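Local coordinates for protein 5-formyl-3-hydroxy-2-methylpyridine 4-carboxylate 5-dehydrogenase (Mesorhizobium japonicum MAFF 303099, PDB 4OM8) that oxidises 5-formyl-3-hydroxy-2-methylpyridine-4-carboxylate with NAD(+) during vitamin B6 degradation, and can also reduce it with NADH to 4-pyridoxate, at residues G11-G16 / N140-I145; V87-S92 / S113-I118; G135-N140 / P183-N188; M147-A152 / V176-D181. All coordinates share one frame; numbering follows the deposited sequence.

Contact 1 (G11-G16 / N140-I145); sequences GTMGPG and NPPHII. With NAD (nicotinamide-adenine-dinucleotide), chain C.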
# COMPACT_ATOMS: atom_id res chain seq x y z
N GLY A 11 -2.88 1.64 26.46
CA GLY A 11 -3.01 0.33 25.83
C GLY A 11 -2.04 0.23 24.67
O GLY A 11 -0.91 0.69 24.75
N THR A 12 -2.51 -0.37 23.58
CA THR A 12 -1.71 -0.57 22.38
C THR A 12 -0.96 0.68 21.92
O THR A 12 0.23 0.60 21.59
CB THR A 12 -2.62 -1.07 21.24
OG1 THR A 12 -3.20 -2.32 21.63
CG2 THR A 12 -1.85 -1.23 19.94
N MET A 13 -1.65 1.82 21.92
CA MET A 13 -1.08 3.03 21.32
C MET A 13 -0.29 3.90 22.29
O MET A 13 0.37 4.86 21.88
CB MET A 13 -2.19 3.89 20.70
CG MET A 13 -2.87 3.24 19.52
SD MET A 13 -1.71 2.99 18.17
CE MET A 13 -1.54 4.65 17.55
N GLY A 14 -0.34 3.58 23.58
CA GLY A 14 0.19 4.48 24.60
C GLY A 14 1.70 4.55 24.80
O GLY A 14 2.29 5.62 24.72
N PRO A 15 2.33 3.41 25.10
CA PRO A 15 3.75 3.39 25.43
C PRO A 15 4.66 3.91 24.33
O PRO A 15 5.57 4.68 24.62
CB PRO A 15 4.02 1.91 25.69
CG PRO A 15 2.72 1.40 26.18
CD PRO A 15 1.69 2.11 25.37
N GLY A 16 4.42 3.51 23.08
CA GLY A 16 5.25 4.00 21.99
C GLY A 16 5.05 5.49 21.73
O GLY A 16 5.99 6.20 21.38
N ASN A 140 -0.55 2.57 14.34
CA ASN A 140 0.13 1.51 15.09
C ASN A 140 1.24 0.88 14.25
O ASN A 140 0.98 0.49 13.12
CB ASN A 140 -0.89 0.46 15.51
CG ASN A 140 -0.28 -0.63 16.37
OD1 ASN A 140 0.55 -0.36 17.24
ND2 ASN A 140 -0.73 -1.86 16.17
N PRO A 141 2.47 0.79 14.79
CA PRO A 141 2.94 1.22 16.11
C PRO A 141 3.30 2.70 16.12
O PRO A 141 3.95 3.19 15.21
CB PRO A 141 4.20 0.34 16.34
CG PRO A 141 4.15 -0.71 15.23
CD PRO A 141 3.49 -0.01 14.09
N PRO A 142 2.89 3.41 17.18
CA PRO A 142 2.99 4.88 17.16
C PRO A 142 4.42 5.42 17.21
O PRO A 142 4.63 6.57 16.83
CB PRO A 142 2.21 5.29 18.41
CG PRO A 142 2.32 4.10 19.31
CD PRO A 142 2.25 2.91 18.41
N HIS A 143 5.38 4.62 17.67
CA HIS A 143 6.77 5.06 17.69
C HIS A 143 7.48 4.71 16.39
O HIS A 143 8.62 5.10 16.18
CB HIS A 143 7.51 4.46 18.89
CG HIS A 143 7.37 2.97 19.01
ND1 HIS A 143 6.16 2.33 19.08
CD2 HIS A 143 8.31 2.00 19.11
CE1 HIS A 143 6.35 1.03 19.19
NE2 HIS A 143 7.65 0.80 19.22
N ILE A 144 6.78 4.01 15.49
CA ILE A 144 7.38 3.55 14.24
C ILE A 144 6.75 4.21 13.00
O ILE A 144 7.47 4.68 12.12
CB ILE A 144 7.28 2.02 14.11
CG1 ILE A 144 8.10 1.36 15.24
CG2 ILE A 144 7.81 1.55 12.76
CD1 ILE A 144 8.09 -0.17 15.19
N ILE A 145 5.43 4.26 12.92
CA ILE A 145 4.79 4.96 11.80
C ILE A 145 4.99 6.47 11.99
O ILE A 145 4.53 7.01 12.99
CB ILE A 145 3.28 4.66 11.68
CG1 ILE A 145 2.97 3.17 11.90
CG2 ILE A 145 2.71 5.21 10.34
CD1 ILE A 145 3.70 2.25 10.95
PA NAD C . -6.62 -0.16 23.96
O1A NAD C . -7.95 -0.84 24.24
O2A NAD C . -5.39 -0.99 23.63
O5B NAD C . -6.26 0.76 25.23
C5B NAD C . -7.24 1.58 25.88
C4B NAD C . -6.71 1.92 27.26
O4B NAD C . -7.54 2.93 27.85
C3B NAD C . -6.74 0.70 28.18
O3B NAD C . -5.43 0.46 28.73
C2B NAD C . -7.75 1.09 29.26
O2B NAD C . -7.47 0.55 30.56
C1B NAD C . -7.65 2.60 29.24
N9A NAD C . -8.80 3.33 29.81
C8A NAD C . -10.10 3.00 29.76
N7A NAD C . -10.85 3.94 30.38
C5A NAD C . -10.02 4.90 30.83
C6A NAD C . -10.16 6.17 31.56
N6A NAD C . -11.37 6.63 31.96
N1A NAD C . -9.02 6.85 31.83
C2A NAD C . -7.81 6.41 31.46
N3A NAD C . -7.62 5.26 30.79
C4A NAD C . -8.67 4.48 30.46
O3 NAD C . -6.91 0.97 22.85
PN NAD C . -5.89 1.50 21.72
O1N NAD C . -5.82 0.48 20.60
O2N NAD C . -4.60 2.00 22.32
O5D NAD C . -6.69 2.76 21.16
C5D NAD C . -6.95 3.92 21.97
C4D NAD C . -7.58 4.98 21.07
O4D NAD C . -6.70 5.18 19.97
C3D NAD C . -8.90 4.53 20.47
O3D NAD C . -9.69 5.71 20.27
C2D NAD C . -8.53 3.96 19.12
O2D NAD C . -9.58 4.10 18.16
C1D NAD C . -7.35 4.85 18.73
N1N NAD C . -6.39 4.24 17.81
C2N NAD C . -6.11 2.92 17.81
C3N NAD C . -5.17 2.40 16.93
C7N NAD C . -4.84 0.93 16.85
O7N NAD C . -4.97 0.19 17.82
N7N NAD C . -4.43 0.46 15.67
C4N NAD C . -4.50 3.25 16.05
C5N NAD C . -4.80 4.61 16.08
C6N NAD C . -5.74 5.07 16.99
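Met13 lies between residues 140-145 and the nicotinamide. Its thioether sulfur SD meets Asn140 CB at 3.8 Å, and its methyl CE reaches Pro142 CB at 3.9 Å. The same end of the chain lies over one face of the pyridinium ring, SD sitting 3.5 Å from C4N of NAD, the carbon that exchanges hydride. CG points away from the carbonyl carbon (chi1 -66°), and bends at both following torsions fold the chain back along that face. With alanine in place of Met13, this face of the nicotinamide would probably lose its thioether cover and a gap would open beside Pro142 and Asn140. Beside it, Thr12 crosses Asn140 at about a right angle, its CG2 methyl 3.7 Å from Asn140 OD1. Thr12 and Met13 follow Gly11 in the glycine-rich turn of the Rossmann fold, a type I turn from Gly11 to Gly14 that leads into helix 14-23. Its amides take the pyrophosphate: Thr12 N binds O2A of NAD at 2.9 Å in a nearly straight bond, and Met13 N binds O2N of the other phosphate at 3.0 Å. On the far side of the turn Pro142 CG presses on Met13 O at 3.3 Å, a buried carbonyl without a polar partner. Gly16 is packed closely enough against His143 that a side chain there would run into ND1 of the imidazole. A cis peptide precedes Pro141, whose O accepts from Ile144 N and Ile145 N. Farther out, Asn140 O bonds Lys223 NZ of the second subunit.

Contact 2 (V87-S92 / S113-I118); sequences VPENIS and SDTSGI. With NAD (nicotinamide-adenine-dinucleotide), chain C.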
# COMPACT_ATOMS: atom_id res chain seq x y z
N VAL A 87 -8.15 6.69 25.07
CA VAL A 87 -8.92 5.67 25.78
C VAL A 87 -9.77 4.90 24.75
O VAL A 87 -9.68 5.19 23.56
CB VAL A 87 -9.77 6.32 26.92
CG1 VAL A 87 -8.86 7.10 27.88
CG2 VAL A 87 -10.91 7.19 26.36
N PRO A 88 -10.57 3.90 25.18
CA PRO A 88 -11.29 3.12 24.17
C PRO A 88 -12.19 3.93 23.25
O PRO A 88 -12.61 5.06 23.55
CB PRO A 88 -12.14 2.16 25.01
CG PRO A 88 -11.35 1.96 26.25
CD PRO A 88 -10.67 3.28 26.51
N GLU A 89 -12.47 3.32 22.10
CA GLU A 89 -13.29 3.92 21.07
C GLU A 89 -14.78 3.88 21.45
O GLU A 89 -15.56 3.07 20.93
CB GLU A 89 -13.02 3.21 19.75
CG GLU A 89 -13.58 3.92 18.56
CD GLU A 89 -12.71 5.09 18.11
OE1 GLU A 89 -12.62 5.28 16.88
OE2 GLU A 89 -12.14 5.81 18.96
N ASN A 90 -15.15 4.76 22.36
CA ASN A 90 -16.47 4.76 22.98
C ASN A 90 -16.71 6.19 23.44
O ASN A 90 -15.98 6.68 24.30
CB ASN A 90 -16.51 3.76 24.15
CG ASN A 90 -17.85 3.72 24.88
OD1 ASN A 90 -18.52 4.73 25.06
ND2 ASN A 90 -18.23 2.52 25.31
N ILE A 91 -17.69 6.87 22.87
CA ILE A 91 -17.82 8.30 23.12
C ILE A 91 -18.20 8.59 24.57
O ILE A 91 -17.81 9.63 25.11
CB ILE A 91 -18.84 8.95 22.15
CG1 ILE A 91 -18.77 10.47 22.25
CG2 ILE A 91 -20.25 8.42 22.41
CD1 ILE A 91 -19.52 11.18 21.16
N SER A 92 -18.91 7.68 25.24
CA SER A 92 -19.25 7.91 26.64
C SER A 92 -17.99 7.88 27.51
O SER A 92 -17.84 8.71 28.42
CB SER A 92 -20.27 6.89 27.14
OG SER A 92 -19.71 5.59 27.22
N SER A 113 -7.59 14.05 20.60
CA SER A 113 -8.02 12.66 20.66
C SER A 113 -7.29 11.83 19.62
O SER A 113 -7.13 12.26 18.48
CB SER A 113 -9.52 12.54 20.43
OG SER A 113 -9.91 11.17 20.47
N ASP A 114 -6.91 10.61 20.02
CA ASP A 114 -6.33 9.62 19.11
C ASP A 114 -7.42 8.81 18.40
O ASP A 114 -7.09 7.85 17.69
CB ASP A 114 -5.40 8.69 19.91
CG ASP A 114 -4.46 7.87 19.03
OD1 ASP A 114 -4.11 8.30 17.92
OD2 ASP A 114 -4.01 6.80 19.51
N THR A 115 -8.69 9.19 18.55
CA THR A 115 -9.79 8.43 17.97
C THR A 115 -9.59 8.15 16.47
O THR A 115 -9.08 8.98 15.73
CB THR A 115 -11.14 9.14 18.15
OG1 THR A 115 -12.20 8.29 17.67
CG2 THR A 115 -11.18 10.46 17.39
N SER A 116 -10.01 6.96 16.05
CA SER A 116 -10.03 6.64 14.63
C SER A 116 -11.38 6.95 13.98
O SER A 116 -11.43 7.38 12.83
CB SER A 116 -9.69 5.16 14.42
OG SER A 116 -8.36 4.89 14.82
N GLY A 117 -12.47 6.74 14.71
CA GLY A 117 -13.78 6.75 14.07
C GLY A 117 -14.86 7.62 14.65
O GLY A 117 -15.98 7.65 14.13
N ILE A 118 -14.56 8.34 15.73
CA ILE A 118 -15.54 9.25 16.30
C ILE A 118 -15.25 10.66 15.81
O ILE A 118 -14.12 11.14 15.94
CB ILE A 118 -15.52 9.18 17.83
CG1 ILE A 118 -15.74 7.73 18.28
CG2 ILE A 118 -16.57 10.12 18.42
CD1 ILE A 118 -15.50 7.48 19.75
PA NAD C . -6.62 -0.16 23.96
O1A NAD C . -7.95 -0.84 24.24
O2A NAD C . -5.39 -0.99 23.63
O5B NAD C . -6.26 0.76 25.23
C5B NAD C . -7.24 1.58 25.88
C4B NAD C . -6.71 1.92 27.26
O4B NAD C . -7.54 2.93 27.85
C3B NAD C . -6.74 0.70 28.18
O3B NAD C . -5.43 0.46 28.73
C2B NAD C . -7.75 1.09 29.26
O2B NAD C . -7.47 0.55 30.56
C1B NAD C . -7.65 2.60 29.24
N9A NAD C . -8.80 3.33 29.81
C8A NAD C . -10.10 3.00 29.76
N7A NAD C . -10.85 3.94 30.38
C5A NAD C . -10.02 4.90 30.83
C6A NAD C . -10.16 6.17 31.56
N6A NAD C . -11.37 6.63 31.96
N1A NAD C . -9.02 6.85 31.83
C2A NAD C . -7.81 6.41 31.46
N3A NAD C . -7.62 5.26 30.79
C4A NAD C . -8.67 4.48 30.46
O3 NAD C . -6.91 0.97 22.85
PN NAD C . -5.89 1.50 21.72
O1N NAD C . -5.82 0.48 20.60
O2N NAD C . -4.60 2.00 22.32
O5D NAD C . -6.69 2.76 21.16
C5D NAD C . -6.95 3.92 21.97
C4D NAD C . -7.58 4.98 21.07
O4D NAD C . -6.70 5.18 19.97
C3D NAD C . -8.90 4.53 20.47
O3D NAD C . -9.69 5.71 20.27
C2D NAD C . -8.53 3.96 19.12
O2D NAD C . -9.58 4.10 18.16
C1D NAD C . -7.35 4.85 18.73
N1N NAD C . -6.39 4.24 17.81
C2N NAD C . -6.11 2.92 17.81
C3N NAD C . -5.17 2.40 16.93
C7N NAD C . -4.84 0.93 16.85
O7N NAD C . -4.97 0.19 17.82
N7N NAD C . -4.43 0.46 15.67
C4N NAD C . -4.50 3.25 16.05
C5N NAD C . -4.80 4.61 16.08
C6N NAD C . -5.74 5.07 16.99
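The carboxylate of Glu89 is held tightly over the loop 113-118. OE1 takes the amide of Gly117 at 2.6 Å, met nearly along its C-O axis, and a weaker, more bent bond from Ser116 N. OE2 is gripped twice: Thr115 OG1 donates to it at 2.8 Å from the syn side, 32° out of the carboxylate plane, and the ribose hydroxyl O3D of NAD donates at 2.8 Å. CG leaves anti to the backbone N (chi1 -167°), and a bend at the next torsion (79°) turns the carboxylate toward the loop. Thr115 OG1 is itself held in place, since it accepts from Ile118 N at 3.1 Å in an ST motif while its proton goes to Glu89. The carboxylate so links the loop to the nicotinamide ribose, and Ser116 OG, bonded to His137 NE2, comes 3.4 Å from C6N of NAD. Glu89, which binds NAD, is thus shared between the sugar and the loop. Away from the carboxylate the contact is thinner and apolar. Ile118 CD1 lies 3.8 Å from Asn90 N, and its CG2 meets Ile91 CD1 only at 4.2 Å. Asn90, turned outward, caps helix 91-102, its OD1 accepting from Ser92 OG at 2.6 Å and weakly from Ser92 N on the solvent side. Ile118 also rests on Lys94 of helix 91-102 and Leu123 of helix 120-123, while behind the loop Ser113 ends strand 110-113 and pairs through its backbone with strand 133-137.

Contact 3 (G135-N140 / P183-N188); sequences GMHWSN and PGFVEN. With NAD (nicotinamide-adenine-dinucleotide), chain C.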
# COMPACT_ATOMS: atom_id res chain seq x y z
N GLY A 135 -8.37 16.43 16.57
CA GLY A 135 -7.92 15.07 16.38
C GLY A 135 -6.43 15.03 16.11
O GLY A 135 -5.90 15.82 15.34
N MET A 136 -5.74 14.12 16.80
CA MET A 136 -4.33 13.84 16.54
C MET A 136 -4.24 12.33 16.42
O MET A 136 -4.11 11.61 17.42
CB MET A 136 -3.44 14.37 17.67
CG MET A 136 -1.95 14.23 17.43
SD MET A 136 -1.07 14.57 18.97
CE MET A 136 0.61 14.76 18.35
N HIS A 137 -4.33 11.84 15.19
CA HIS A 137 -4.56 10.43 14.96
C HIS A 137 -3.27 9.74 14.54
O HIS A 137 -2.79 9.91 13.42
CB HIS A 137 -5.64 10.25 13.90
CG HIS A 137 -5.92 8.82 13.57
ND1 HIS A 137 -5.67 8.29 12.32
CD2 HIS A 137 -6.42 7.81 14.32
CE1 HIS A 137 -6.01 7.01 12.31
NE2 HIS A 137 -6.47 6.69 13.51
N TRP A 138 -2.70 8.99 15.48
CA TRP A 138 -1.48 8.24 15.27
C TRP A 138 -1.80 6.91 14.60
O TRP A 138 -2.96 6.54 14.46
CB TRP A 138 -0.78 7.98 16.59
CG TRP A 138 -0.33 9.21 17.34
CD1 TRP A 138 -1.12 10.22 17.85
CD2 TRP A 138 1.01 9.54 17.69
NE1 TRP A 138 -0.33 11.16 18.49
CE2 TRP A 138 0.98 10.76 18.40
CE3 TRP A 138 2.25 8.92 17.47
CZ2 TRP A 138 2.13 11.37 18.89
CZ3 TRP A 138 3.40 9.53 17.95
CH2 TRP A 138 3.33 10.74 18.65
N SER A 139 -0.75 6.20 14.19
CA SER A 139 -0.92 4.86 13.61
C SER A 139 -0.10 3.83 14.37
O SER A 139 0.91 4.16 14.99
CB SER A 139 -0.51 4.87 12.13
OG SER A 139 -1.41 5.63 11.33
N ASN A 140 -0.55 2.57 14.34
CA ASN A 140 0.13 1.51 15.09
C ASN A 140 1.24 0.88 14.25
O ASN A 140 0.98 0.49 13.12
CB ASN A 140 -0.89 0.46 15.51
CG ASN A 140 -0.28 -0.63 16.37
OD1 ASN A 140 0.55 -0.36 17.24
ND2 ASN A 140 -0.73 -1.86 16.17
N PRO A 183 -15.82 10.82 8.12
CA PRO A 183 -15.65 9.52 8.79
C PRO A 183 -14.37 8.82 8.34
O PRO A 183 -14.17 8.64 7.14
CB PRO A 183 -16.90 8.74 8.36
CG PRO A 183 -17.94 9.80 8.11
CD PRO A 183 -17.17 10.97 7.53
N GLY A 184 -13.51 8.44 9.28
CA GLY A 184 -12.28 7.76 8.93
C GLY A 184 -11.16 8.69 8.48
O GLY A 184 -10.11 8.21 8.07
N PHE A 185 -11.39 10.00 8.57
CA PHE A 185 -10.39 11.01 8.17
C PHE A 185 -9.84 10.67 6.78
O PHE A 185 -10.63 10.54 5.84
CB PHE A 185 -9.31 11.12 9.25
CG PHE A 185 -9.87 11.25 10.64
CD1 PHE A 185 -10.90 12.14 10.91
CD2 PHE A 185 -9.37 10.47 11.68
CE1 PHE A 185 -11.42 12.25 12.19
CE2 PHE A 185 -9.89 10.57 12.95
CZ PHE A 185 -10.91 11.47 13.21
N VAL A 186 -8.53 10.53 6.60
CA VAL A 186 -8.02 10.15 5.27
C VAL A 186 -7.45 8.74 5.26
O VAL A 186 -7.85 7.92 4.41
CB VAL A 186 -6.95 11.15 4.77
CG1 VAL A 186 -6.24 10.60 3.51
CG2 VAL A 186 -7.62 12.49 4.48
N GLU A 187 -6.55 8.45 6.20
CA GLU A 187 -5.82 7.18 6.20
C GLU A 187 -6.77 5.99 6.19
O GLU A 187 -6.69 5.11 5.32
CB GLU A 187 -4.89 7.10 7.42
CG GLU A 187 -4.13 5.81 7.52
CD GLU A 187 -3.49 5.66 8.88
OE1 GLU A 187 -4.20 5.84 9.89
OE2 GLU A 187 -2.27 5.38 8.95
N ASN A 188 -7.67 5.93 7.16
CA ASN A 188 -8.50 4.74 7.24
C ASN A 188 -9.58 4.72 6.15
O ASN A 188 -10.07 3.65 5.81
CB ASN A 188 -9.10 4.60 8.63
CG ASN A 188 -8.13 3.92 9.58
OD1 ASN A 188 -7.42 3.00 9.16
ND2 ASN A 188 -8.06 4.38 10.83
PA NAD C . -6.62 -0.16 23.96
O1A NAD C . -7.95 -0.84 24.24
O2A NAD C . -5.39 -0.99 23.63
O5B NAD C . -6.26 0.76 25.23
C5B NAD C . -7.24 1.58 25.88
C4B NAD C . -6.71 1.92 27.26
O4B NAD C . -7.54 2.93 27.85
C3B NAD C . -6.74 0.70 28.18
O3B NAD C . -5.43 0.46 28.73
C2B NAD C . -7.75 1.09 29.26
O2B NAD C . -7.47 0.55 30.56
C1B NAD C . -7.65 2.60 29.24
N9A NAD C . -8.80 3.33 29.81
C8A NAD C . -10.10 3.00 29.76
N7A NAD C . -10.85 3.94 30.38
C5A NAD C . -10.02 4.90 30.83
C6A NAD C . -10.16 6.17 31.56
N6A NAD C . -11.37 6.63 31.96
N1A NAD C . -9.02 6.85 31.83
C2A NAD C . -7.81 6.41 31.46
N3A NAD C . -7.62 5.26 30.79
C4A NAD C . -8.67 4.48 30.46
O3 NAD C . -6.91 0.97 22.85
PN NAD C . -5.89 1.50 21.72
O1N NAD C . -5.82 0.48 20.60
O2N NAD C . -4.60 2.00 22.32
O5D NAD C . -6.69 2.76 21.16
C5D NAD C . -6.95 3.92 21.97
C4D NAD C . -7.58 4.98 21.07
O4D NAD C . -6.70 5.18 19.97
C3D NAD C . -8.90 4.53 20.47
O3D NAD C . -9.69 5.71 20.27
C2D NAD C . -8.53 3.96 19.12
O2D NAD C . -9.58 4.10 18.16
C1D NAD C . -7.35 4.85 18.73
N1N NAD C . -6.39 4.24 17.81
C2N NAD C . -6.11 2.92 17.81
C3N NAD C . -5.17 2.40 16.93
C7N NAD C . -4.84 0.93 16.85
O7N NAD C . -4.97 0.19 17.82
N7N NAD C . -4.43 0.46 15.67
C4N NAD C . -4.50 3.25 16.05
C5N NAD C . -4.80 4.61 16.08
C6N NAD C . -5.74 5.07 16.99
O HOH W 1 -6.38 3.47 12.96
O HOH W 2 -4.09 4.57 12.39
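Phe185 and His137 form an edge-to-face pair where the Rossmann domain meets the start of the helical C-terminal domain. The Phe185 edge is directed at one imidazole face, centroids 5.8 Å apart and planes at 60°, with CD2 the atom above the ring. Glu187 comes from another side: its OE1 sits at the imidazole edge, 3.2 Å from His137 CE1, with the carboxylate almost perpendicular to the ring (88°). Asn188 ND2 also nears CE1, its side chain crossing the histidine at about a right angle and its amide turned 65° from the ring. His137, probably important for catalysis, has CG anti to the backbone N, which carries the ring out to Phe185 and Glu187. ND1 is hydrogen-bonded to Glu149, a His-Glu pair as in 3-hydroxyacyl-CoA dehydrogenases; NE2, already engaged by Ser116, lies 3.7 Å from C5N of NAD. Ser139 OG donates to the syn lone pair of Glu187 OE2 at 2.5 Å, tying the chain after strand 133-137 to the first turn of helix 187-203. A leucine in place of Glu187 would probably leave the Ser139 hydroxyl without its acceptor and a bridging water without one of its holds. That water donates to Glu187 OE1 at 2.8 Å and to Trp138 O at 3.1 Å.

Contact 4 (M147-A152 / V176-D181); sequences MIEVIA and VVVKKD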
# COMPACT_ATOMS: atom_id res chain seq x y z
N MET A 147 3.86 9.14 10.43
CA MET A 147 2.82 10.03 9.95
C MET A 147 1.67 10.12 10.95
O MET A 147 1.21 9.10 11.45
CB MET A 147 2.32 9.52 8.59
CG MET A 147 1.25 10.38 7.91
SD MET A 147 -0.43 10.14 8.52
CE MET A 147 -0.71 8.38 8.28
N ILE A 148 1.24 11.34 11.22
CA ILE A 148 0.13 11.62 12.12
C ILE A 148 -0.87 12.54 11.44
O ILE A 148 -0.47 13.55 10.86
CB ILE A 148 0.63 12.29 13.43
CG1 ILE A 148 1.60 11.35 14.17
CG2 ILE A 148 -0.53 12.64 14.34
CD1 ILE A 148 2.37 12.02 15.30
N GLU A 149 -2.15 12.18 11.51
CA GLU A 149 -3.21 13.04 10.98
C GLU A 149 -3.65 14.07 12.01
O GLU A 149 -3.84 13.74 13.18
CB GLU A 149 -4.42 12.21 10.56
CG GLU A 149 -4.16 11.25 9.39
CD GLU A 149 -5.37 10.42 9.09
OE1 GLU A 149 -5.75 9.61 9.96
OE2 GLU A 149 -5.95 10.59 8.00
N VAL A 150 -3.83 15.31 11.57
CA VAL A 150 -4.33 16.39 12.43
C VAL A 150 -5.69 16.83 11.89
O VAL A 150 -5.78 17.25 10.73
CB VAL A 150 -3.35 17.57 12.46
CG1 VAL A 150 -3.84 18.61 13.46
CG2 VAL A 150 -1.95 17.10 12.85
N ILE A 151 -6.74 16.69 12.69
CA ILE A 151 -8.10 16.91 12.20
C ILE A 151 -8.93 17.88 13.02
O ILE A 151 -9.30 17.60 14.15
CB ILE A 151 -8.89 15.59 12.14
CG1 ILE A 151 -8.04 14.46 11.54
CG2 ILE A 151 -10.19 15.78 11.36
CD1 ILE A 151 -7.46 13.48 12.57
N ALA A 152 -9.27 19.01 12.42
CA ALA A 152 -10.19 19.93 13.07
C ALA A 152 -11.62 19.40 13.08
O ALA A 152 -12.12 18.88 12.07
CB ALA A 152 -10.15 21.27 12.38
N VAL A 176 -0.09 15.41 8.67
CA VAL A 176 -0.93 15.74 7.53
C VAL A 176 -2.23 16.33 8.04
O VAL A 176 -2.87 15.79 8.95
CB VAL A 176 -1.20 14.52 6.61
CG1 VAL A 176 0.10 14.03 5.98
CG2 VAL A 176 -1.89 13.41 7.35
N VAL A 177 -2.60 17.47 7.48
CA VAL A 177 -3.80 18.16 7.90
C VAL A 177 -5.01 17.66 7.11
O VAL A 177 -5.02 17.70 5.87
CB VAL A 177 -3.64 19.68 7.75
CG1 VAL A 177 -4.95 20.38 8.06
CG2 VAL A 177 -2.54 20.19 8.69
N VAL A 178 -6.01 17.17 7.84
CA VAL A 178 -7.25 16.68 7.26
C VAL A 178 -8.25 17.81 7.43
O VAL A 178 -8.56 18.21 8.55
CB VAL A 178 -7.71 15.40 7.95
CG1 VAL A 178 -9.10 14.94 7.41
CG2 VAL A 178 -6.65 14.30 7.79
N LYS A 179 -8.71 18.34 6.29
CA LYS A 179 -9.40 19.63 6.25
C LYS A 179 -10.90 19.55 6.42
O LYS A 179 -11.57 20.57 6.49
CB LYS A 179 -9.06 20.34 4.94
CG LYS A 179 -7.58 20.68 4.81
CD LYS A 179 -7.17 21.06 3.39
CE LYS A 179 -7.34 22.53 3.12
NZ LYS A 179 -6.84 22.86 1.75
N LYS A 180 -11.42 18.33 6.48
CA LYS A 180 -12.82 18.11 6.81
C LYS A 180 -12.92 16.94 7.78
O LYS A 180 -12.19 15.95 7.65
CB LYS A 180 -13.66 17.85 5.56
CG LYS A 180 -13.68 19.02 4.58
CD LYS A 180 -14.59 18.77 3.38
CE LYS A 180 -14.43 19.89 2.35
NZ LYS A 180 -15.23 19.64 1.11
N ASP A 181 -13.83 17.05 8.74
CA ASP A 181 -14.05 16.02 9.74
C ASP A 181 -14.92 14.89 9.17
O ASP A 181 -16.04 14.66 9.62
CB ASP A 181 -14.69 16.68 10.97
CG ASP A 181 -14.84 15.77 12.17
OD1 ASP A 181 -14.13 14.74 12.28
OD2 ASP A 181 -15.69 16.10 13.02
O HOH W 3 -7.65 19.96 10.36
O HOH W 4 -11.12 19.14 9.49
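Val178 O is gripped by two waters that carry the strand pairing on where direct bonding stops. One donates to it and accepts from Ala152 N; the other donates both to it and to Ala152 O. Before this gap, strands 147-151 and 174-178 are joined by a regular parallel ladder: Val176 N binds Ile148 O, Val150 N binds Val176 O at 2.8 Å, and Val178 N binds Val150 O almost straight (175°). On one side of the sheet Val176 CG2 fits between Met147 SD at 3.8 Å and Glu149 CG at 3.7 Å; Glu149 CG stands anti to the carbonyl carbon (chi1 -65°), which sets it against that methyl. Ile151 and Val178 lie side by side, Ile151 CG1 3.7 Å from Val178 CB. On the other side Val150 packs under helix 158-170, the crossover of this beta-alpha-beta unit. Strand 174-178 is the last of the sheet within the chain, and the second subunit packs against it, Thr214 of that chain resting on Val176. Beyond the strand, Asp181 CB comes 3.6 Å from Ala152 O, and its carboxylate bonds Ile120 N and Thr121 OG1. Glu149 carries its carboxylate above this apolar surface, with Val178 CG2 3.8 Å from OE2. OE1 is paired with His137, and OE2 accepts from the amides of Val186 and Glu187. With both oxygens engaged, the carboxylate is probably fixed in rotation and so holds its orientation toward His137.

In the fold
Contacts 1, 2 and 3 surround the cofactor, all three touching NAD, whereas contact 4 lies one strand farther along the sheet, with its centre 8 Å from that of contact 3. Along the chain, contact 2 falls wholly between the two segments of contact 1 and contact 4 between those of contact 3, while contacts 1 and 3 interlock and share Asn140. Strands 110-113, 133-137, 147-151 and 174-178 are successive neighbours, carrying the sheet from contact 2 through contact 3 to contact 4. Contacts 1 and 2, about 16 Å apart between centres, belong to the Rossmann domain; contact 3 reaches the C-terminal domain. Contacts 1, 3 and 4 also touch the second subunit, placing the cofactor pocket near the dimer interface.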